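Local coordinates for prenylcyclase (Actinoplanes teichomyceticus, PDB 6IJ1), which probably catalyses the transfer or cyclisation of a prenyl chain as a single chain built mainly from helices and loops, at residues 114-117 with 118-121; 223-226 with 227-231; 56-59 with 60-64; 66-69 with 70-74; 239-242 with 243-247. One frame throughout, in Å; residues are numbered along the deposited sequence.

Interaction 1 (114-117 with 118-121)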
loop_
_atom_site.group_PDB
_atom_site.type_symbol
_atom_site.label_atom_id
_atom_site.label_comp_id
_atom_site.label_asym_id
_atom_site.label_seq_id
_atom_site.Cartn_x
_atom_site.Cartn_y
_atom_site.Cartn_z
ATOM N N PRO A 114 6.462 -0.440 -21.073
ATOM C CA PRO A 114 6.320 -1.871 -20.732
ATOM C C PRO A 114 5.738 -2.068 -19.340
ATOM O O PRO A 114 5.085 -3.091 -19.094
ATOM C CB PRO A 114 7.761 -2.412 -20.785
ATOM C CG PRO A 114 8.587 -1.390 -21.335
ATOM C CD PRO A 114 7.860 -0.070 -21.358
ATOM N N GLY A 115 5.897 -1.072 -18.458
ATOM C CA GLY A 115 5.190 -1.112 -17.165
ATOM C C GLY A 115 3.688 -0.958 -17.301
ATOM O O GLY A 115 2.905 -1.728 -16.710
ATOM N N TRP A 116 3.223 0.033 -18.111
ATOM C CA TRP A 116 1.785 0.102 -18.393
ATOM C C TRP A 116 1.265 -1.169 -19.043
ATOM O O TRP A 116 0.165 -1.633 -18.715
ATOM C CB TRP A 116 1.429 1.297 -19.314
ATOM C CG TRP A 116 1.952 2.616 -18.826
ATOM C CD1 TRP A 116 2.665 3.543 -19.567
ATOM C CD2 TRP A 116 1.707 3.257 -17.563
ATOM N NE1 TRP A 116 2.932 4.642 -18.830
ATOM C CE2 TRP A 116 2.357 4.505 -17.585
ATOM C CE3 TRP A 116 1.031 2.859 -16.393
ATOM C CZ2 TRP A 116 2.368 5.386 -16.496
ATOM C CZ3 TRP A 116 0.991 3.752 -15.335
ATOM C CH2 TRP A 116 1.670 4.971 -15.376
ATOM N N GLU A 117 2.028 -1.725 -20.012
ATOM C CA GLU A 117 1.569 -2.937 -20.659
ATOM C C GLU A 117 1.493 -4.083 -19.672
ATOM O O GLU A 117 0.568 -4.885 -19.724
ATOM C CB GLU A 117 2.500 -3.295 -21.818
ATOM C CG GLU A 117 2.371 -2.247 -22.957
ATOM C CD GLU A 117 3.509 -2.386 -23.991
ATOM O OE1 GLU A 117 4.438 -3.209 -23.759
ATOM O OE2 GLU A 117 3.467 -1.674 -25.031
ATOM N N PHE A 118 2.462 -4.163 -18.770
ATOM C CA PHE A 118 2.399 -5.205 -17.741
ATOM C C PHE A 118 1.134 -5.064 -16.910
ATOM O O PHE A 118 0.403 -6.042 -16.722
ATOM C CB PHE A 118 3.659 -5.155 -16.890
ATOM C CG PHE A 118 3.705 -6.119 -15.758
ATOM C CD1 PHE A 118 3.181 -5.762 -14.516
ATOM C CD2 PHE A 118 4.379 -7.328 -15.913
ATOM C CE1 PHE A 118 3.285 -6.635 -13.417
ATOM C CE2 PHE A 118 4.467 -8.253 -14.822
ATOM C CZ PHE A 118 3.932 -7.875 -13.571
ATOM N N LEU A 119 0.853 -3.829 -16.417
ATOM C CA LEU A 119 -0.366 -3.621 -15.642
ATOM C C LEU A 119 -1.603 -3.987 -16.436
ATOM O O LEU A 119 -2.518 -4.619 -15.912
ATOM C CB LEU A 119 -0.497 -2.183 -15.124
ATOM C CG LEU A 119 0.540 -1.835 -14.061
ATOM C CD1 LEU A 119 0.388 -0.340 -13.625
ATOM C CD2 LEU A 119 0.435 -2.791 -12.823
ATOM N N ALA A 120 -1.662 -3.597 -17.749
ATOM C CA ALA A 120 -2.868 -3.928 -18.511
ATOM C C ALA A 120 -3.132 -5.437 -18.568
ATOM O O ALA A 120 -4.308 -5.836 -18.623
ATOM C CB ALA A 120 -2.721 -3.378 -19.942
ATOM N N ARG A 121 -2.073 -6.275 -18.574
ATOM C CA ARG A 121 -2.279 -7.719 -18.563
ATOM C C ARG A 121 -3.013 -8.190 -17.322
ATOM O O ARG A 121 -3.627 -9.280 -17.368
ATOM C CB ARG A 121 -0.930 -8.427 -18.677
ATOM C CG ARG A 121 -0.343 -8.241 -20.059
ATOM C CD ARG A 121 1.044 -8.867 -20.143
ATOM N NE ARG A 121 0.913 -10.312 -20.021
ATOM C CZ ARG A 121 1.848 -11.178 -20.389
ATOM N NH1 ARG A 121 1.637 -12.479 -20.237
ATOM N NH2 ARG A 121 2.991 -10.741 -20.908
#

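Interaction 2 (223-226 with 227-231)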
loop_
_atom_site.group_PDB
_atom_site.type_symbol
_atom_site.label_atom_id
_atom_site.label_comp_id
_atom_site.label_asym_id
_atom_site.label_seq_id
_atom_site.Cartn_x
_atom_site.Cartn_y
_atom_site.Cartn_z
ATOM N N ALA A 223 -15.315 8.446 3.667
ATOM C CA ALA A 223 -14.817 9.349 4.728
ATOM C C ALA A 223 -15.674 9.160 5.978
ATOM O O ALA A 223 -15.136 9.181 7.074
ATOM C CB ALA A 223 -14.841 10.779 4.252
ATOM N N ARG A 224 -16.978 9.005 5.785
ATOM C CA ARG A 224 -17.877 8.816 6.912
ATOM C C ARG A 224 -17.599 7.482 7.613
ATOM O O ARG A 224 -17.575 7.415 8.850
ATOM C CB ARG A 224 -19.333 8.883 6.464
ATOM C CG ARG A 224 -19.776 10.353 6.287
ATOM C CD ARG A 224 -20.698 10.591 5.090
ATOM N NE ARG A 224 -21.182 11.975 5.220
ATOM C CZ ARG A 224 -20.562 13.029 4.719
ATOM N NH1 ARG A 224 -19.406 12.862 4.033
ATOM N NH2 ARG A 224 -21.064 14.294 4.919
ATOM N N TRP A 225 -17.369 6.408 6.846
ATOM C CA TRP A 225 -17.002 5.130 7.458
ATOM C C TRP A 225 -15.732 5.293 8.290
ATOM O O TRP A 225 -15.653 4.840 9.461
ATOM C CB TRP A 225 -16.800 4.085 6.353
ATOM C CG TRP A 225 -16.234 2.804 6.875
ATOM C CD1 TRP A 225 -16.929 1.761 7.419
ATOM C CD2 TRP A 225 -14.850 2.424 6.877
ATOM N NE1 TRP A 225 -16.064 0.741 7.800
ATOM C CE2 TRP A 225 -14.786 1.151 7.496
ATOM C CE3 TRP A 225 -13.667 3.048 6.494
ATOM C CZ2 TRP A 225 -13.561 0.470 7.696
ATOM C CZ3 TRP A 225 -12.427 2.350 6.669
ATOM C CH2 TRP A 225 -12.412 1.064 7.224
ATOM N N ALA A 226 -14.721 5.923 7.706
ATOM C CA ALA A 226 -13.422 6.053 8.375
ATOM C C ALA A 226 -13.534 6.905 9.626
ATOM O O ALA A 226 -12.869 6.607 10.629
ATOM C CB ALA A 226 -12.376 6.626 7.404
ATOM N N ALA A 227 -14.335 7.993 9.592
ATOM C CA ALA A 227 -14.405 8.836 10.772
ATOM C C ALA A 227 -14.979 8.070 11.949
ATOM O O ALA A 227 -14.566 8.293 13.098
ATOM C CB ALA A 227 -15.264 10.085 10.459
ATOM N N GLY A 228 -15.899 7.137 11.693
ATOM C CA GLY A 228 -16.482 6.328 12.752
ATOM C C GLY A 228 -15.534 5.311 13.348
ATOM O O GLY A 228 -15.843 4.757 14.420
ATOM N N ARG A 229 -14.421 5.009 12.648
ATOM C CA ARG A 229 -13.411 4.045 13.122
ATOM C C ARG A 229 -12.476 4.665 14.138
ATOM O O ARG A 229 -11.803 3.933 14.879
ATOM C CB ARG A 229 -12.570 3.518 11.935
ATOM C CG ARG A 229 -13.331 2.827 10.760
ATOM C CD ARG A 229 -13.775 1.460 11.115
ATOM N NE ARG A 229 -12.597 0.594 11.223
ATOM C CZ ARG A 229 -12.293 -0.177 12.296
ATOM N NH1 ARG A 229 -13.126 -0.277 13.344
ATOM N NH2 ARG A 229 -11.178 -0.915 12.314
ATOM N N ILE A 230 -12.345 5.984 14.107
ATOM C CA ILE A 230 -11.411 6.734 14.946
ATOM C C ILE A 230 -12.064 6.983 16.306
ATOM O O ILE A 230 -13.137 7.586 16.411
ATOM C CB ILE A 230 -10.989 8.038 14.244
ATOM C CG1 ILE A 230 -10.157 7.687 12.990
ATOM C CG2 ILE A 230 -10.217 8.888 15.137
ATOM C CD1 ILE A 230 -10.009 8.860 11.985
ATOM N N GLY A 231 -11.422 6.490 17.361
ATOM C CA GLY A 231 -11.987 6.617 18.701
ATOM C C GLY A 231 -11.712 7.979 19.300
ATOM O O GLY A 231 -11.057 8.861 18.753
#

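Interaction 3 (56-59 with 60-64)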
loop_
_atom_site.group_PDB
_atom_site.type_symbol
_atom_site.label_atom_id
_atom_site.label_comp_id
_atom_site.label_asym_id
_atom_site.label_seq_id
_atom_site.Cartn_x
_atom_site.Cartn_y
_atom_site.Cartn_z
ATOM N N PRO A 56 8.329 17.865 3.058
ATOM C CA PRO A 56 9.086 19.118 2.871
ATOM C C PRO A 56 10.451 19.076 3.553
ATOM O O PRO A 56 10.745 19.831 4.502
ATOM C CB PRO A 56 8.142 20.154 3.488
ATOM C CG PRO A 56 7.522 19.409 4.671
ATOM C CD PRO A 56 7.315 17.974 4.126
ATOM N N HIS A 57 11.319 18.190 3.065
ATOM C CA HIS A 57 12.644 18.002 3.640
ATOM C C HIS A 57 13.573 17.655 2.491
ATOM O O HIS A 57 13.345 16.684 1.768
ATOM C CB HIS A 57 12.624 16.904 4.748
ATOM C CG HIS A 57 11.835 17.298 5.973
ATOM N ND1 HIS A 57 12.305 18.197 6.915
ATOM C CD2 HIS A 57 10.588 16.950 6.385
ATOM C CE1 HIS A 57 11.396 18.363 7.862
ATOM N NE2 HIS A 57 10.341 17.623 7.563
ATOM N N GLU A 58 14.603 18.469 2.267
ATOM C CA GLU A 58 15.395 18.272 1.066
ATOM C C GLU A 58 16.069 16.900 1.044
ATOM O O GLU A 58 16.186 16.275 -0.024
ATOM C CB GLU A 58 16.422 19.412 0.915
ATOM C CG GLU A 58 17.426 19.533 2.039
ATOM C CD GLU A 58 18.409 20.706 1.858
ATOM O OE1 GLU A 58 18.398 21.359 0.779
ATOM O OE2 GLU A 58 19.188 20.971 2.809
ATOM N N ALA A 59 16.522 16.405 2.204
ATOM C CA ALA A 59 17.192 15.110 2.232
ATOM C C ALA A 59 16.229 13.963 1.888
ATOM O O ALA A 59 16.642 12.954 1.296
ATOM C CB ALA A 59 17.789 14.843 3.615
ATOM N N ALA A 60 14.974 14.117 2.272
ATOM C CA ALA A 60 13.955 13.143 1.893
ATOM C C ALA A 60 13.769 13.092 0.385
ATOM O O ALA A 60 13.743 12.015 -0.226
ATOM C CB ALA A 60 12.624 13.505 2.554
ATOM N N GLY A 61 13.677 14.268 -0.247
ATOM C CA GLY A 61 13.503 14.296 -1.690
ATOM C C GLY A 61 14.699 13.726 -2.419
ATOM O O GLY A 61 14.562 13.013 -3.420
ATOM N N ARG A 62 15.905 14.025 -1.929
ATOM C CA ARG A 62 17.102 13.462 -2.538
ATOM C C ARG A 62 17.121 11.944 -2.442
ATOM O O ARG A 62 17.458 11.255 -3.405
ATOM C CB ARG A 62 18.359 14.041 -1.858
ATOM C CG ARG A 62 18.843 15.380 -2.417
ATOM C CD ARG A 62 20.214 15.731 -1.814
ATOM N NE ARG A 62 20.059 16.590 -0.657
ATOM C CZ ARG A 62 20.367 16.249 0.591
ATOM N NH1 ARG A 62 20.871 15.046 0.863
ATOM N NH2 ARG A 62 20.169 17.130 1.567
ATOM N N ALA A 63 16.727 11.403 -1.283
ATOM C CA ALA A 63 16.767 9.966 -1.104
ATOM C C ALA A 63 15.701 9.284 -1.942
ATOM O O ALA A 63 15.943 8.225 -2.510
ATOM C CB ALA A 63 16.591 9.632 0.372
ATOM N N GLY A 64 14.539 9.934 -2.079
ATOM C CA GLY A 64 13.488 9.359 -2.925
ATOM C C GLY A 64 13.863 9.356 -4.398
ATOM O O GLY A 64 13.618 8.383 -5.122
#

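Interaction 4 (66-69 with 70-74)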
loop_
_atom_site.group_PDB
_atom_site.type_symbol
_atom_site.label_atom_id
_atom_site.label_comp_id
_atom_site.label_asym_id
_atom_site.label_seq_id
_atom_site.Cartn_x
_atom_site.Cartn_y
_atom_site.Cartn_z
ATOM N N ALA A 66 17.024 9.287 -5.521
ATOM C CA ALA A 66 18.052 8.265 -5.645
ATOM C C ALA A 66 17.428 6.873 -5.787
ATOM O O ALA A 66 17.886 6.037 -6.566
ATOM C CB ALA A 66 18.983 8.362 -4.434
ATOM N N ALA A 67 16.352 6.610 -5.032
ATOM C CA ALA A 67 15.665 5.329 -5.126
ATOM C C ALA A 67 15.019 5.118 -6.487
ATOM O O ALA A 67 15.031 4.001 -7.020
ATOM C CB ALA A 67 14.588 5.259 -4.022
ATOM N N MET A 68 14.400 6.168 -7.055
ATOM C CA MET A 68 13.868 6.036 -8.402
ATOM C C MET A 68 14.965 5.634 -9.383
ATOM O O MET A 68 14.768 4.723 -10.190
ATOM C CB MET A 68 13.220 7.353 -8.838
ATOM C CG MET A 68 12.647 7.284 -10.241
ATOM S SD MET A 68 10.949 6.663 -10.403
ATOM C CE MET A 68 11.183 4.961 -10.703
ATOM N N ASP A 69 16.144 6.284 -9.273
ATOM C CA ASP A 69 17.257 5.893 -10.149
ATOM C C ASP A 69 17.672 4.447 -9.955
ATOM O O ASP A 69 18.022 3.775 -10.922
ATOM C CB ASP A 69 18.478 6.771 -9.897
ATOM C CG ASP A 69 18.292 8.163 -10.369
ATOM O OD1 ASP A 69 17.493 8.331 -11.317
ATOM O OD2 ASP A 69 18.933 9.069 -9.784
ATOM N N LEU A 70 17.625 3.933 -8.702
ATOM C CA LEU A 70 17.955 2.530 -8.462
ATOM C C LEU A 70 16.921 1.573 -9.038
ATOM O O LEU A 70 17.247 0.443 -9.429
ATOM C CB LEU A 70 18.055 2.256 -6.945
ATOM C CG LEU A 70 19.132 2.930 -6.118
ATOM C CD1 LEU A 70 18.856 2.609 -4.687
ATOM C CD2 LEU A 70 20.542 2.427 -6.505
ATOM N N LEU A 71 15.643 1.985 -9.043
ATOM C CA LEU A 71 14.601 1.077 -9.442
ATOM C C LEU A 71 14.526 0.892 -10.948
ATOM O O LEU A 71 14.087 -0.149 -11.418
ATOM C CB LEU A 71 13.265 1.606 -8.926
ATOM C CG LEU A 71 13.048 1.394 -7.411
ATOM C CD1 LEU A 71 11.958 2.339 -6.993
ATOM C CD2 LEU A 71 12.674 -0.119 -7.167
ATOM N N VAL A 72 14.825 1.938 -11.726
ATOM C CA VAL A 72 14.629 1.813 -13.177
ATOM C C VAL A 72 15.372 0.611 -13.750
ATOM O O VAL A 72 14.744 -0.199 -14.465
ATOM C CB VAL A 72 15.002 3.132 -13.874
ATOM C CG1 VAL A 72 15.023 2.939 -15.410
ATOM C CG2 VAL A 72 13.996 4.244 -13.531
ATOM N N PRO A 73 16.675 0.404 -13.488
ATOM C CA PRO A 73 17.351 -0.773 -14.072
ATOM C C PRO A 73 16.885 -2.109 -13.542
ATOM O O PRO A 73 17.231 -3.163 -14.128
ATOM C CB PRO A 73 18.817 -0.536 -13.735
ATOM C CG PRO A 73 18.869 0.495 -12.718
ATOM C CD PRO A 73 17.616 1.295 -12.803
ATOM N N GLU A 74 16.155 -2.139 -12.436
ATOM C CA GLU A 74 15.623 -3.399 -11.922
ATOM C C GLU A 74 14.359 -3.877 -12.620
ATOM O O GLU A 74 13.892 -4.994 -12.369
ATOM C CB GLU A 74 15.327 -3.277 -10.425
ATOM C CG GLU A 74 16.509 -2.887 -9.609
ATOM C CD GLU A 74 17.633 -3.893 -9.741
ATOM O OE1 GLU A 74 17.321 -5.102 -9.808
ATOM O OE2 GLU A 74 18.800 -3.472 -9.822
#

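Interaction 5 (239-242 with 243-247)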
loop_
_atom_site.group_PDB
_atom_site.type_symbol
_atom_site.label_atom_id
_atom_site.label_comp_id
_atom_site.label_asym_id
_atom_site.label_seq_id
_atom_site.Cartn_x
_atom_site.Cartn_y
_atom_site.Cartn_z
ATOM N N HIS A 239 -7.936 -6.061 16.460
ATOM C CA HIS A 239 -7.692 -7.299 17.238
ATOM C C HIS A 239 -6.185 -7.485 17.475
ATOM O O HIS A 239 -5.799 -7.815 18.592
ATOM C CB HIS A 239 -8.298 -8.477 16.475
ATOM C CG HIS A 239 -7.902 -9.814 16.996
ATOM N ND1 HIS A 239 -8.358 -10.299 18.195
ATOM C CD2 HIS A 239 -7.107 -10.769 16.481
ATOM C CE1 HIS A 239 -7.858 -11.494 18.395
ATOM N NE2 HIS A 239 -7.086 -11.800 17.371
ATOM N N LEU A 240 -5.367 -7.259 16.451
ATOM C CA LEU A 240 -3.907 -7.488 16.609
ATOM C C LEU A 240 -3.221 -6.312 17.306
ATOM O O LEU A 240 -2.118 -6.507 17.789
ATOM C CB LEU A 240 -3.291 -7.733 15.232
ATOM C CG LEU A 240 -3.782 -8.990 14.530
ATOM C CD1 LEU A 240 -3.141 -9.106 13.162
ATOM C CD2 LEU A 240 -3.488 -10.219 15.366
ATOM N N HIS A 241 -3.843 -5.135 17.296
ATOM C CA HIS A 241 -3.270 -3.941 17.973
ATOM C C HIS A 241 -4.356 -3.315 18.839
ATOM O O HIS A 241 -4.866 -2.259 18.494
ATOM C CB HIS A 241 -2.713 -2.945 16.951
ATOM C CG HIS A 241 -1.593 -3.530 16.171
ATOM N ND1 HIS A 241 -0.310 -3.556 16.649
ATOM C CD2 HIS A 241 -1.567 -4.156 14.981
ATOM C CE1 HIS A 241 0.460 -4.159 15.779
ATOM N NE2 HIS A 241 -0.283 -4.541 14.752
ATOM N N PRO A 242 -4.736 -3.952 19.965
ATOM C CA PRO A 242 -5.804 -3.448 20.828
ATOM C C PRO A 242 -5.577 -2.075 21.478
ATOM O O PRO A 242 -6.530 -1.472 21.847
ATOM C CB PRO A 242 -5.997 -4.541 21.889
ATOM C CG PRO A 242 -4.729 -5.346 21.849
ATOM C CD PRO A 242 -4.166 -5.204 20.452
ATOM N N GLU A 243 -4.377 -1.686 21.474
ATOM C CA GLU A 243 -4.022 -0.367 22.046
ATOM C C GLU A 243 -4.189 0.713 20.974
ATOM O O GLU A 243 -4.170 1.888 21.312
ATOM C CB GLU A 243 -2.591 -0.373 22.588
ATOM C CG GLU A 243 -1.533 -0.688 21.542
ATOM C CD GLU A 243 -1.170 -2.160 21.507
ATOM O OE1 GLU A 243 -0.097 -2.523 22.031
ATOM O OE2 GLU A 243 -1.958 -2.955 20.951
ATOM N N GLY A 244 -4.302 0.321 19.747
ATOM C CA GLY A 244 -4.382 1.245 18.611
ATOM C C GLY A 244 -3.329 0.853 17.597
ATOM O O GLY A 244 -2.200 0.588 18.001
ATOM N N SER A 245 -3.730 0.759 16.334
ATOM C CA SER A 245 -2.797 0.391 15.247
ATOM C C SER A 245 -2.295 1.669 14.580
ATOM O O SER A 245 -3.107 2.401 14.067
ATOM C CB SER A 245 -3.501 -0.478 14.237
ATOM O OG SER A 245 -2.762 -0.552 13.030
ATOM N N PRO A 246 -0.996 2.003 14.644
ATOM C CA PRO A 246 -0.509 3.182 13.946
ATOM C C PRO A 246 -0.865 3.073 12.457
ATOM O O PRO A 246 -1.272 4.039 11.890
ATOM C CB PRO A 246 1.007 3.114 14.171
ATOM C CG PRO A 246 1.145 2.372 15.474
ATOM C CD PRO A 246 0.033 1.344 15.447
ATOM N N PHE A 247 -0.723 1.882 11.875
ATOM C CA PHE A 247 -1.045 1.729 10.443
ATOM C C PHE A 247 -2.514 2.043 10.171
ATOM O O PHE A 247 -2.836 2.864 9.281
ATOM C CB PHE A 247 -0.696 0.267 10.104
ATOM C CG PHE A 247 -0.799 -0.113 8.661
ATOM C CD1 PHE A 247 0.120 0.397 7.734
ATOM C CD2 PHE A 247 -1.758 -1.002 8.254
ATOM C CE1 PHE A 247 0.073 -0.058 6.391
ATOM C CE2 PHE A 247 -1.820 -1.474 6.887
ATOM C CZ PHE A 247 -0.896 -0.978 5.990
#

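Interaction 1 (114-117 with 118-121)
Trp116 overlaps Leu119 one turn further along helix 112-121, its CE3 lying 4.3 Å from Leu119 CD1. The methyl approaches the indole obliquely, and this apolar touch is an i to i+3 contact of an ordinary alpha helix. The helical character is established by four successive i to i+4 bonds. Leu119 N to Gly115 O is the straightest of them, with an N-H...O angle of 170° and a length of 3.0 Å, whereas Arg121 N to Glu117 O has lengthened to 3.2 Å. The Gly115 carbonyl also meets the leucine side chain, with Leu119 CG 3.6 Å from Gly115 O. Phe118 turns its ring elsewhere: with CG anti to the backbone N (chi1 177°), the ring leads away from 114-117 and packs on Thr94 of helix 91-104 and on Leu136 of helix 134-141. Leu119 also faces helix 91-104, through Ala91 and Leu98, so this buried side joins neighbouring helices of the fold. On the exposed side Arg121 is bent at chi3 (67°) and its NH1 forms a salt bridge with Asp135. Before that bend, its chain passes over the preceding turn, placing Arg121 CG 3.5 Å from Glu117 O.

Interaction 2 (223-226 with 227-231)
Trp225 O is approached by two backbone donors and one side-chain carbon near the end of helix 216-229. Gly228 N reaches it at 3.2 Å and Arg229 N reaches it at 3.4 Å, but both bonds are weak and strongly bent. Arg229 N makes a sounder bond to Ala226 O, at 3.0 Å. The mix of weak i to i+4 and i to i+3 bonds is consistent with the last turn tightening before the loop at Ile230.

The side-chain contact is a CH-pi interaction. Arg229 CG lies over one face of the indole, 3.9 Å from the centroid of the six-membered ring and 9° off its normal. Bends at chi2 and chi3 fold the arginine beside the ring, so that Arg229 CD comes 3.6 Å from Trp225 CZ2. The guanidinium plane is turned 41° from the indole, which excludes a parallel stack, and its NH2 is instead held by a salt bridge to Glu199. Replacing Trp225 by an alanine would remove the face under Arg229 CG and CD, and would probably leave those methylenes freer to turn, although Glu199 would still hold the guanidinium.

Trp225 packs against Pro198 and Thr202 of helix 198-209, Ala226 against Ala255 of helix 246-256, and Ala227 against Gln267 of helix 265-278.

Interaction 3 (56-59 with 60-64)
Glu58 and Arg62 form the electrostatic component of this contact, one turn apart in the first part of helix 58-71. Their side chains run side by side in the same direction, but Glu58 OE2 remains 4.2 Å from Arg62 NH2, beyond salt-bridge range. The carboxylate carbon lies at the guanidinium edge, in its plane, while the two planar groups are turned 63° from each other. A chi1 of 61° puts Glu58 CG between its backbone N and carbonyl carbon, and the closest side-chain approach is Glu58 CG to Arg62 NH2 at 3.7 Å.

Van der Waals contacts come next. The guanidinium folds back over the backbone of the first turn, with Ala59 CA beneath one face, offset toward the rim, and 3.8 Å from Arg62 CZ. Elsewhere His57 CB meets Ala60 CB at 4.0 Å.

Backbone hydrogen bonds provide the third kind. His57 occupies the N-cap position, and its carbonyl starts the i to i+4 series by accepting Gly61 N at 3.2 Å. Arg62 N then bonds to Glu58 O at 3.0 Å, and Ala63 N does the same to Ala59 O.

Against helix 10-23, the His57 side chain rests on Val14 and Arg15, while Ala59 and Ala63 both pack on Leu22, so two successive turns of helix 58-71 touch the same leucine.

Interaction 4 (66-69 with 70-74)
Met68 brings its terminal methyl back toward the following turn on the packed side of helix 58-71, CE lying 4.1 Å from Val72 CG2 and 4.3 Å from Leu71 CB. Bends at chi2 (87°) and chi3 (-93°) curl the chain so that it crosses the valine at a slant. Beyond the segment the methionine also touches Val97, Leu100 and Leu104 of helix 91-104, and Leu71 adds a second contact to Leu100. Ala67 faces helix 42-52 at Thr45 and Ala49. Leu71 CG also lies 3.3 Å from Ala67 O, the acceptor of Leu71 N at 2.9 Å.

The solvent side is looser. Ala66 and Asp69 are exposed there, and neither side chain meets another side chain across the two segments; the Asp69 carboxylate turns instead to Arg106, through a salt bridge at OD1. Leu70, partly exposed, touches the backbone alone, at Ala66 O and Ala67 O.

The chemistry changes at Pro73. Val72 N still bonds to Met68 O at 3.2 Å, but Asp69 O meets Pro73 CD at 3.1 Å. The proline nitrogen has no N-H to offer, so the i to i+4 series cannot continue to the Asp69 carbonyl.

Interaction 5 (239-242 with 243-247)
A type I beta turn from His241 to Gly244 leads into helix 246-256, and its closing bond runs from Gly244 N to His241 O at 2.9 Å. The donor stands 53° out of the carbonyl plane, so the bond does not follow a lone pair. Pro242 and Glu243 fill the two central positions.

Glu243 curls back over the proline. Its CG occupies the position between backbone N and carbonyl carbon (chi1 60°), and a further bend at chi2 places OE2 3.2 Å from Pro242 CD. The same oxygen is 3.1 Å from Pro242 N, but that nitrogen carries no hydrogen, so the approach is a contact and not a hydrogen bond.

The His241 CB is directed toward the outgoing chain, 3.7 Å from Ser245 CA and 3.8 Å from Ser245 CB, while the serine CB approaches the imidazole obliquely. Past the turn, Ser245 is the N-cap: its OG accepts Ala248 N, and its side chain is buried. Pro246 and Phe247 start the helix, packing on Val333 and Thr332 of helix 327-341 respectively.

Gly244 has a positive phi (127°), and a CB there would collide with the carbonyl O of Glu243. The chemistry thus implies a glycine requirement at the turn exit, followed by a serine hydroxyl that satisfies a backbone N-H of the helix's first turn.

How the interactions relate
Along the chain the order is interaction 3, 4, 1, 2, 5. Interactions 3 and 4 adjoin in sequence and occupy the two ends of helix 58-71, their centres 15 Å apart. Interaction 1, on helix 112-121, has its centre 18 Å from that of interaction 4; both pack side chains on helix 91-104. Interactions 2 and 5 lie near the end of helix 216-229 and at the start of helix 246-256, which follow each other in the chain, with nearest atoms about 7 Å apart. Interaction 2 lies across the chain's centre from interactions 1 and 4, about 35 and 37 Å away. Four of the contacts lie at or next to helix ends, and interaction 1 covers most of a short helix, an arrangement consistent with an alpha/alpha barrel.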